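LacI family sugar-binding transcriptional regulator (Enterococcus faecalis V583, PDB 4RK0) binds alpha-D-ribofuranose in the sugar pocket of its periplasmic-binding-protein-like core and, like other LacI-family members, probably regulates transcription by binding DNA. Local coordinates at residues D108-R111 / G112-A116; P137-I140 / Q141-K145; S163-G166 / G167-V171. One frame throughout, in Å; residues are numbered along the deposited sequence.

Contact 1 (D108-R111 / G112-A116); sequences DDYR and GGQLA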
loop_
_atom_site.group_PDB
_atom_site.type_symbol
_atom_site.label_atom_id
_atom_site.label_comp_id
_atom_site.label_asym_id
_atom_site.label_seq_id
_atom_site.Cartn_x
_atom_site.Cartn_y
_atom_site.Cartn_z
ATOM N N ASP A 108 15.056 12.474 -9.822
ATOM C CA ASP A 108 15.145 13.602 -10.710
ATOM C C ASP A 108 13.785 14.138 -11.168
ATOM O O ASP A 108 13.402 13.961 -12.307
ATOM C CB ASP A 108 16.013 13.256 -11.914
ATOM C CG ASP A 108 16.523 14.505 -12.636
ATOM O OD1 ASP A 108 15.943 15.626 -12.495
ATOM O OD2 ASP A 108 17.517 14.352 -13.361
ATOM N N ASP A 109 13.106 14.846 -10.273
ATOM C CA ASP A 109 11.744 15.329 -10.507
ATOM C C ASP A 109 11.657 16.274 -11.683
ATOM O O ASP A 109 10.711 16.252 -12.473
ATOM C CB ASP A 109 11.210 16.018 -9.238
ATOM C CG ASP A 109 11.073 15.055 -8.079
ATOM O OD1 ASP A 109 10.149 14.213 -8.090
ATOM O OD2 ASP A 109 11.905 15.113 -7.177
ATOM N N TYR A 110 12.661 17.135 -11.794
ATOM C CA TYR A 110 12.705 18.074 -12.878
ATOM C C TYR A 110 12.754 17.404 -14.229
ATOM O O TYR A 110 12.025 17.765 -15.142
ATOM C CB TYR A 110 13.946 18.968 -12.691
ATOM C CG TYR A 110 14.008 20.143 -13.645
ATOM C CD1 TYR A 110 13.373 21.346 -13.338
ATOM C CD2 TYR A 110 14.746 20.082 -14.810
ATOM C CE1 TYR A 110 13.464 22.459 -14.187
ATOM C CE2 TYR A 110 14.829 21.175 -15.670
ATOM C CZ TYR A 110 14.184 22.357 -15.355
ATOM O OH TYR A 110 14.265 23.441 -16.204
ATOM N N ARG A 111 13.654 16.445 -14.371
ATOM C CA ARG A 111 13.749 15.724 -15.644
ATOM C C ARG A 111 12.468 14.898 -15.898
ATOM O O ARG A 111 12.018 14.807 -17.012
ATOM C CB ARG A 111 14.993 14.828 -15.647
ATOM C CG ARG A 111 15.226 13.964 -16.881
ATOM C CD ARG A 111 15.327 14.775 -18.171
ATOM N NE ARG A 111 15.425 13.913 -19.355
ATOM C CZ ARG A 111 15.299 14.331 -20.615
ATOM N NH1 ARG A 111 15.397 13.460 -21.615
ATOM N NH2 ARG A 111 15.067 15.616 -20.889
ATOM N N GLY A 112 11.878 14.331 -14.852
ATOM C CA GLY A 112 10.599 13.595 -15.039
ATOM C C GLY A 112 9.512 14.487 -15.636
ATOM O O GLY A 112 8.754 14.078 -16.499
ATOM N N GLY A 113 9.443 15.733 -15.169
ATOM C CA GLY A 113 8.466 16.653 -15.695
ATOM C C GLY A 113 8.734 16.980 -17.148
ATOM O O GLY A 113 7.796 17.083 -17.945
ATOM N N GLN A 114 10.019 17.121 -17.494
ATOM C CA GLN A 114 10.429 17.304 -18.889
ATOM C C GLN A 114 10.002 16.125 -19.783
ATOM O O GLN A 114 9.511 16.318 -20.859
ATOM C CB GLN A 114 11.937 17.468 -18.966
ATOM C CG GLN A 114 12.407 18.810 -18.471
ATOM C CD GLN A 114 13.877 19.053 -18.786
ATOM O OE1 GLN A 114 14.667 18.121 -18.895
ATOM N NE2 GLN A 114 14.246 20.316 -18.924
ATOM N N LEU A 115 10.175 14.900 -19.298
ATOM C CA LEU A 115 9.828 13.725 -20.100
ATOM C C LEU A 115 8.336 13.626 -20.327
ATOM O O LEU A 115 7.906 13.242 -21.408
ATOM C CB LEU A 115 10.266 12.464 -19.381
ATOM C CG LEU A 115 11.757 12.202 -19.366
ATOM C CD1 LEU A 115 12.107 11.015 -18.462
ATOM C CD2 LEU A 115 12.290 11.990 -20.768
ATOM N N ALA A 116 7.564 14.018 -19.313
ATOM C CA ALA A 116 6.105 14.001 -19.392
ATOM C C ALA A 116 5.646 15.006 -20.431
ATOM O O ALA A 116 4.859 14.687 -21.322
ATOM C CB ALA A 116 5.505 14.277 -17.996
#

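Contact 2 (P137-I140 / Q141-K145); sequences PVNI and QQRLK. With RIB (alpha-D-ribofuranose), chain E.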
loop_
_atom_site.group_PDB
_atom_site.type_symbol
_atom_site.label_atom_id
_atom_site.label_comp_id
_atom_site.label_asym_id
_atom_site.label_seq_id
_atom_site.Cartn_x
_atom_site.Cartn_y
_atom_site.Cartn_z
ATOM N N PRO A 137 4.988 20.107 -1.964
ATOM C CA PRO A 137 6.381 19.907 -1.581
ATOM C C PRO A 137 7.315 20.218 -2.727
ATOM O O PRO A 137 6.902 20.178 -3.883
ATOM C CB PRO A 137 6.441 18.424 -1.211
ATOM C CG PRO A 137 5.053 18.100 -0.782
ATOM C CD PRO A 137 4.162 18.926 -1.655
ATOM N N VAL A 138 8.565 20.574 -2.410
ATOM C CA VAL A 138 9.480 21.053 -3.447
ATOM C C VAL A 138 9.745 20.024 -4.558
ATOM O O VAL A 138 9.750 20.383 -5.728
ATOM C CB VAL A 138 10.811 21.540 -2.834
ATOM C CG1 VAL A 138 11.793 21.918 -3.926
ATOM C CG2 VAL A 138 10.536 22.748 -1.930
ATOM N N ASN A 139 9.899 18.753 -4.186
ATOM C CA ASN A 139 10.131 17.714 -5.154
ATOM C C ASN A 139 8.999 17.646 -6.170
ATOM O O ASN A 139 9.233 17.532 -7.366
ATOM C CB ASN A 139 10.396 16.363 -4.448
ATOM C CG ASN A 139 9.173 15.809 -3.695
ATOM O OD1 ASN A 139 8.444 16.524 -2.976
ATOM N ND2 ASN A 139 8.982 14.501 -3.810
ATOM N N ILE A 140 7.773 17.819 -5.697
ATOM C CA ILE A 140 6.619 17.766 -6.572
ATOM C C ILE A 140 6.541 19.018 -7.435
ATOM O O ILE A 140 6.328 18.909 -8.636
ATOM C CB ILE A 140 5.329 17.532 -5.775
ATOM C CG1 ILE A 140 5.382 16.104 -5.225
ATOM C CG2 ILE A 140 4.134 17.755 -6.676
ATOM C CD1 ILE A 140 4.388 15.791 -4.131
ATOM N N GLN A 141 6.827 20.180 -6.831
ATOM C CA GLN A 141 6.840 21.429 -7.544
ATOM C C GLN A 141 7.842 21.352 -8.681
ATOM O O GLN A 141 7.562 21.809 -9.769
ATOM C CB GLN A 141 7.195 22.620 -6.609
ATOM C CG GLN A 141 6.852 23.970 -7.242
ATOM C CD GLN A 141 5.350 24.216 -7.374
ATOM O OE1 GLN A 141 4.853 24.644 -8.425
ATOM N NE2 GLN A 141 4.621 23.949 -6.307
ATOM N N GLN A 142 9.005 20.751 -8.433
ATOM C CA GLN A 142 9.976 20.550 -9.515
ATOM C C GLN A 142 9.440 19.814 -10.752
ATOM O O GLN A 142 9.938 20.013 -11.858
ATOM C CB GLN A 142 11.220 19.836 -8.993
ATOM C CG GLN A 142 12.036 20.657 -8.007
ATOM C CD GLN A 142 12.720 21.850 -8.659
ATOM O OE1 GLN A 142 12.309 23.000 -8.486
ATOM N NE2 GLN A 142 13.772 21.576 -9.409
ATOM N N ARG A 143 8.454 18.940 -10.597
ATOM C CA ARG A 143 7.893 18.271 -11.758
ATOM C C ARG A 143 7.144 19.251 -12.646
ATOM O O ARG A 143 7.223 19.206 -13.880
ATOM C CB ARG A 143 6.945 17.159 -11.328
ATOM C CG ARG A 143 7.615 16.012 -10.603
ATOM C CD ARG A 143 6.631 15.067 -9.924
ATOM N NE ARG A 143 7.328 14.283 -8.911
ATOM C CZ ARG A 143 6.752 13.483 -8.035
ATOM N NH1 ARG A 143 5.427 13.254 -8.097
ATOM N NH2 ARG A 143 7.504 12.857 -7.134
ATOM N N LEU A 144 6.385 20.147 -12.026
ATOM C CA LEU A 144 5.745 21.195 -12.793
ATOM C C LEU A 144 6.803 22.081 -13.460
ATOM O O LEU A 144 6.686 22.441 -14.664
ATOM C CB LEU A 144 4.869 22.060 -11.886
ATOM C CG LEU A 144 4.287 23.277 -12.614
ATOM C CD1 LEU A 144 3.350 22.873 -13.739
ATOM C CD2 LEU A 144 3.559 24.161 -11.616
ATOM N N LYS A 145 7.799 22.470 -12.660
ATOM C CA LYS A 145 8.902 23.340 -13.176
ATOM C C LYS A 145 9.589 22.690 -14.372
ATOM O O LYS A 145 9.801 23.325 -15.402
ATOM C CB LYS A 145 9.916 23.622 -12.069
ATOM C CG LYS A 145 10.869 24.780 -12.364
ATOM C CD LYS A 145 11.073 25.665 -11.137
ATOM C CE LYS A 145 12.398 26.405 -11.182
ATOM N NZ LYS A 145 13.532 25.491 -10.868
HETATM O O5 RIB E . 3.153 9.286 -5.235
HETATM C C5 RIB E . 3.474 9.861 -3.977
HETATM C C4 RIB E . 4.230 11.077 -4.295
HETATM O O4 RIB E . 4.541 11.900 -3.141
HETATM C C3 RIB E . 5.409 10.382 -4.947
HETATM O O3 RIB E . 5.365 10.881 -6.285
HETATM C C2 RIB E . 6.547 10.812 -4.017
HETATM O O2 RIB E . 7.660 11.284 -4.735
HETATM C C1 RIB E . 5.960 11.776 -2.970
HETATM O O1 RIB E . 6.694 12.985 -2.878
#

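Contact 3 (S163-G166 / G167-V171); sequences SKTG and GYQAV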
loop_
_atom_site.group_PDB
_atom_site.type_symbol
_atom_site.label_atom_id
_atom_site.label_comp_id
_atom_site.label_asym_id
_atom_site.label_seq_id
_atom_site.Cartn_x
_atom_site.Cartn_y
_atom_site.Cartn_z
ATOM N N SER A 163 -3.992 12.508 -3.936
ATOM C CA SER A 163 -4.663 11.289 -3.552
ATOM C C SER A 163 -5.623 10.841 -4.676
ATOM O O SER A 163 -5.900 11.606 -5.608
ATOM C CB SER A 163 -5.450 11.463 -2.255
ATOM O OG SER A 163 -6.599 12.244 -2.471
ATOM N N LYS A 164 -6.105 9.610 -4.575
ATOM C CA LYS A 164 -7.078 9.125 -5.541
ATOM C C LYS A 164 -8.344 9.969 -5.473
ATOM O O LYS A 164 -8.869 10.358 -6.485
ATOM C CB LYS A 164 -7.387 7.647 -5.310
ATOM C CG LYS A 164 -6.234 6.693 -5.545
ATOM C CD LYS A 164 -6.687 5.230 -5.600
ATOM C CE LYS A 164 -6.950 4.615 -4.238
ATOM N NZ LYS A 164 -5.881 4.857 -3.234
ATOM N N THR A 165 -8.836 10.287 -4.274
ATOM C CA THR A 165 -10.035 11.127 -4.151
ATOM C C THR A 165 -9.797 12.496 -4.759
ATOM O O THR A 165 -10.688 13.109 -5.367
ATOM C CB THR A 165 -10.427 11.263 -2.648
ATOM O OG1 THR A 165 -10.782 9.976 -2.132
ATOM C CG2 THR A 165 -11.588 12.230 -2.450
ATOM N N GLY A 166 -8.581 13.006 -4.601
ATOM C CA GLY A 166 -8.229 14.255 -5.258
ATOM C C GLY A 166 -8.360 14.267 -6.766
ATOM O O GLY A 166 -8.907 15.218 -7.349
ATOM N N GLY A 167 -7.825 13.244 -7.430
ATOM C CA GLY A 167 -7.936 13.158 -8.891
ATOM C C GLY A 167 -9.419 13.029 -9.305
ATOM O O GLY A 167 -9.883 13.645 -10.275
ATOM N N TYR A 168 -10.152 12.250 -8.537
ATOM C CA TYR A 168 -11.595 12.077 -8.767
ATOM C C TYR A 168 -12.337 13.392 -8.698
ATOM O O TYR A 168 -13.152 13.699 -9.562
ATOM C CB TYR A 168 -12.141 11.088 -7.734
ATOM C CG TYR A 168 -13.637 10.791 -7.819
ATOM C CD1 TYR A 168 -14.164 10.159 -8.917
ATOM C CD2 TYR A 168 -14.497 11.115 -6.767
ATOM C CE1 TYR A 168 -15.527 9.869 -8.994
ATOM C CE2 TYR A 168 -15.860 10.841 -6.830
ATOM C CZ TYR A 168 -16.368 10.209 -7.941
ATOM O OH TYR A 168 -17.710 9.912 -8.008
ATOM N N GLN A 169 -12.051 14.179 -7.660
ATOM C CA GLN A 169 -12.726 15.455 -7.456
ATOM C C GLN A 169 -12.294 16.528 -8.434
ATOM O O GLN A 169 -12.969 17.533 -8.537
ATOM C CB GLN A 169 -12.475 15.958 -6.052
ATOM C CG GLN A 169 -13.245 15.190 -5.010
ATOM C CD GLN A 169 -12.843 15.590 -3.605
ATOM O OE1 GLN A 169 -11.867 16.322 -3.393
ATOM N NE2 GLN A 169 -13.575 15.088 -2.636
ATOM N N ALA A 170 -11.174 16.328 -9.144
ATOM C CA ALA A 170 -10.770 17.268 -10.226
ATOM C C ALA A 170 -11.550 17.092 -11.541
ATOM O O ALA A 170 -11.500 17.947 -12.440
ATOM C CB ALA A 170 -9.268 17.154 -10.504
ATOM N N VAL A 171 -12.245 15.971 -11.698
ATOM C CA VAL A 171 -12.794 15.651 -12.999
ATOM C C VAL A 171 -13.861 16.649 -13.471
ATOM O O VAL A 171 -13.853 17.054 -14.640
ATOM C CB VAL A 171 -13.236 14.176 -13.098
ATOM C CG1 VAL A 171 -13.988 13.935 -14.399
ATOM C CG2 VAL A 171 -12.025 13.249 -12.987
#

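Contact 1 (D108-R111 / G112-A116)
The guanidinium of Arg111 has CD2 of Leu115 over one face, 3.5 Å from NH1, and OE1 of Gln114 at its edge. The same amide meets a second flat group, the Tyr110 ring, whose CE2 lies 3.4 Å from Gln114 NE2; ring and amide planes are inclined by 49°. All of this happens in the first turns of helix 109-122, which is opened by an N-cap: Asp108 OD1 accepts from Arg111 N at 3.1 Å, with the N-H coming from above the carboxylate plane. Regular i to i+4 backbone bonds follow, beginning with Gly112 N to Asp108 O and ending with Leu115 N to Arg111 O.

Arg111 sends its side chain forward along the helix and Tyr110 stands outward, and both meet one glutamine. The Arg111 chain starts with CG beside its own carbonyl carbon and bends at chi2, which carries its tip over the following turn. Gln114 is divided between partners: its carbonyl serves Arg111, while NE2, lying obliquely to the tyrosine ring, is hydrogen-bonded to Ser149 OG on helix 138-150. Bonds at both ends probably restrict the rotation of the amide. The guanidinium stands almost perpendicular to that amide, 81° between planes, and Arg111 NH2 reaches Gln114 OE1 at 3.2 Å, nearly straight at 165°, from above the carbonyl plane rather than along a lone pair.

Contact 2 (P137-I140 / Q141-K145)
The ribose pocket draws three residues from the first turn and a half of helix 138-150: Asn139, Ile140 and Arg143, with Pro137 at the N-cap position. Ile140 CG1 lies over one face of the Arg143 guanidinium, 4.0 Å from NH1 and offset toward the rim, while the sugar sits at the edge. There Arg143 NH2 donates to both O2 (2.9 Å) and O3 of the ribose, and NH1 also reaches O3 at 3.0 Å, so two nitrogens grip one hydroxyl oxygen. An extended chain from CG to NE carries the guanidinium that far. Asn139, with CG between its backbone N and carbonyl carbon (chi1 67°), sends ND2 to ribose O1 at 2.9 Å in a nearly straight bond. Ile140 adds an apolar contact, CD1 lying 3.8 Å from the same O1.

Behind this front Arg143 N bonds Ile140 O at 2.9 Å, an i to i+3 bond bent at 139°. Arg143 has second-shell holders in Asp109, which takes NE in a salt bridge, and Ile185 O, which accepts from NH1. The helix is the crossover of the beta-alpha-beta unit between strands 127-132 and 154-159, and its Asn139 and Gln142 side chains rest on Asp109 of helix 109-122.

Contact 3 (S163-G166 / G167-V171)
An N-cap starts helix 164-175, the next helix after strand 154-159 in the periplasmic-binding-protein-like domain. Ser163 OG accepts from Gly166 N at 3.0 Å, in a fairly straight bond of 158°. The hydroxyl is placed for this by a first torsion of 73°, and it also bonds Glu161 just upstream. From the cap the backbone runs through i to i+4 bonds, Gly167 N to Ser163 O, Tyr168 N to Lys164 O and Gln169 N to Thr165 O; the next, Ala170 N to Gly166 O, is weak.

Thr165 and Gln169, both exposed and a turn apart, lie side by side and point the same way, with the methyl CG2 of Thr165 3.5 Å from Gln169 NE2 and 3.8 Å from its CD. The CG2 methyl stands anti to the threonine N, beside the carbonyl carbon, and this turns it forward to the glutamine. The aliphatic part of Gln169 leans on the backbone of Thr165, CG lying 3.3 Å from Thr165 O. That carbonyl is hemmed in again by Tyr168, whose CB approaches it at 3.4 Å. The tyrosine ring itself leads elsewhere: its OH bonds Glu199 and its ring makes a cation-pi contact with Arg195, both on helix 187-199.

Lys164 and Thr165 pack on Tyr221 of the second subunit. The Thr165 and Gln169 side chains meet by van der Waals contact, and the directional bonds of this turn come from its backbone and the serine cap.

In the fold
All three contacts are opening turns of helices, but their surroundings set their chemistry. Contacts 1 and 2 are neighbours, with centres 9 Å apart, and Asp109 of contact 1 backs the sugar-binding arginine of contact 2. Contact 3 stands apart, about 15 Å from contact 1 and 9 Å from contact 2 between nearest atoms. Contact 2 lies closest to the chain centre, about 10 Å between centres, against 12 and 16 Å for contacts 1 and 3. Contact 1 has three buried touching residues and none exposed, whereas contact 3 has two exposed and meets the second subunit. Side-chain caps begin contacts 1 and 3; a proline occupies that position in contact 2, where Asn139 and Arg143 turn to the sugar.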